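UPF0147 protein MMP1188 (PDB 2QZG) is of unknown function but belongs to the UPF0147 family of archaeal proteins and folds as a small, all-helical chain. Local coordinates at residues C[50-54]-C[55-59]. Residues are numbered along the deposited sequence; the frame is centred on the assembly and turned at random.
Sequences EEQEL and IVRSA
Helix 54-68 begins here, with Glu-53 at the N-cap and the extended Arg-57 side chain reaching back along the loop that leads in. Arg-57 N donates to Glu-53 O at 3.1 Å, the bond that closes the first turn. One residue on, Leu-54 O accepts from Ser-58 N at 2.9 Å and from Ser-58 OG at 2.8 Å, from opposite faces of the carbonyl plane. CG of Arg-57 lies anti to its carbonyl carbon (chi1 -63°), and the extended chain from there carries the guanidinium back along the loop. One face of that group lies over the Glu-53 carbonyl carbon. Arg-57 NE comes within 2.7 Å of Gln-52 O and is hydrogen-bonded to Asn-49 O. Arg-57 NH1 packs against Leu-54 CD2 at 3.5 Å. Gln-52 runs alongside Arg-57 in the opposite sense, its OE1 3.7 Å from Arg-57 CG. The Gln-52 and Val-56 side chains cross at about a right angle, with NE2 of Gln-52 near Val-56 CG1. A leucine in place of Arg-57 would probably leave Asn-49 O without this donor and the loop less firmly held to the helix. The contact lies at the surface, where the loop after helix 34-46 enters helix 54-68, and Ile-92, beyond helix 76-90, touches Leu-54 and Ser-58.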
loop_
_atom_site.group_PDB
_atom_site.type_symbol
_atom_site.label_atom_id
_atom_site.label_comp_id
_atom_site.label_asym_id
_atom_site.label_seq_id
_atom_site.Cartn_x
_atom_site.Cartn_y
_atom_site.Cartn_z
ATOM N N GLU C 50 12.720 9.378 17.200
ATOM C CA GLU C 50 14.018 8.666 17.210
ATOM C C GLU C 50 14.385 8.108 18.591
ATOM O O GLU C 50 15.445 7.489 18.798
ATOM C CB GLU C 50 15.124 9.561 16.655
ATOM C CG GLU C 50 15.059 9.780 15.134
ATOM C CD GLU C 50 16.361 10.352 14.576
ATOM O OE1 GLU C 50 17.037 11.111 15.305
ATOM O OE2 GLU C 50 16.712 10.042 13.409
ATOM N N GLU C 51 13.473 8.339 19.524
ATOM C CA GLU C 51 13.484 7.754 20.851
ATOM C C GLU C 51 13.238 6.241 20.789
ATOM O O GLU C 51 13.777 5.485 21.606
ATOM C CB GLU C 51 12.366 8.427 21.630
ATOM C CG GLU C 51 12.342 8.237 23.115
ATOM C CD GLU C 51 11.113 8.894 23.710
ATOM O OE1 GLU C 51 11.263 9.626 24.713
ATOM O OE2 GLU C 51 10.001 8.696 23.153
ATOM N N GLN C 52 12.446 5.812 19.800
ATOM C CA GLN C 52 12.028 4.412 19.650
ATOM C C GLN C 52 12.667 3.702 18.444
ATOM O O GLN C 52 13.085 4.343 17.479
ATOM C CB GLN C 52 10.506 4.351 19.515
ATOM C CG GLN C 52 9.733 5.035 20.631
ATOM C CD GLN C 52 8.278 5.253 20.262
ATOM O OE1 GLN C 52 7.947 5.481 19.098
ATOM N NE2 GLN C 52 7.397 5.174 21.250
ATOM N N GLU C 53 12.728 2.371 18.497
ATOM C CA GLU C 53 13.183 1.591 17.347
ATOM C C GLU C 53 12.046 1.499 16.326
ATOM O O GLU C 53 10.891 1.802 16.661
ATOM C CB GLU C 53 13.669 0.204 17.781
ATOM C CG GLU C 53 14.685 0.234 18.925
ATOM C CD GLU C 53 15.073 -1.151 19.430
ATOM O OE1 GLU C 53 15.063 -2.114 18.619
ATOM O OE2 GLU C 53 15.404 -1.276 20.638
ATOM N N LEU C 54 12.372 1.100 15.090
ATOM C CA LEU C 54 11.442 1.191 13.949
ATOM C C LEU C 54 10.113 0.459 14.135
ATOM O O LEU C 54 9.067 0.986 13.754
ATOM C CB LEU C 54 12.101 0.688 12.661
ATOM C CG LEU C 54 12.631 1.672 11.616
ATOM C CD1 LEU C 54 13.269 0.896 10.459
ATOM C CD2 LEU C 54 11.499 2.524 11.107
ATOM N N ILE C 55 10.166 -0.751 14.699
ATOM C CA ILE C 55 8.958 -1.579 14.939
ATOM C C ILE C 55 7.937 -0.846 15.813
ATOM O O ILE C 55 6.755 -0.793 15.484
ATOM C CB ILE C 55 9.307 -2.954 15.595
ATOM C CG1 ILE C 55 10.308 -3.739 14.741
ATOM C CG2 ILE C 55 8.041 -3.800 15.895
ATOM C CD1 ILE C 55 10.006 -3.753 13.275
ATOM N N VAL C 56 8.415 -0.265 16.907
ATOM C CA VAL C 56 7.559 0.502 17.828
ATOM C C VAL C 56 7.020 1.805 17.201
ATOM O O VAL C 56 5.844 2.122 17.364
ATOM C CB VAL C 56 8.252 0.746 19.180
ATOM C CG1 VAL C 56 7.363 1.565 20.109
ATOM C CG2 VAL C 56 8.599 -0.587 19.832
ATOM N N ARG C 57 7.851 2.530 16.458
ATOM C CA ARG C 57 7.398 3.756 15.791
ATOM C C ARG C 57 6.322 3.473 14.724
ATOM O O ARG C 57 5.361 4.247 14.568
ATOM C CB ARG C 57 8.550 4.449 15.074
ATOM C CG ARG C 57 9.698 4.961 15.898
ATOM C CD ARG C 57 10.641 5.579 14.891
ATOM N NE ARG C 57 12.019 5.650 15.337
ATOM C CZ ARG C 57 13.061 5.332 14.573
ATOM N NH1 ARG C 57 12.874 4.881 13.335
ATOM N NH2 ARG C 57 14.291 5.438 15.060
ATOM N N SER C 58 6.524 2.398 13.964
ATOM C CA SER C 58 5.563 1.966 12.937
ATOM C C SER C 58 4.225 1.647 13.570
ATOM O O SER C 58 3.181 2.090 13.101
ATOM C CB SER C 58 6.086 0.705 12.234
ATOM O OG SER C 58 7.318 1.004 11.619
ATOM N N ALA C 59 4.276 0.867 14.641
ATOM C CA ALA C 59 3.100 0.457 15.391
ATOM C C ALA C 59 2.354 1.643 15.984
ATOM O O ALA C 59 1.127 1.655 16.005
ATOM C CB ALA C 59 3.511 -0.478 16.491
#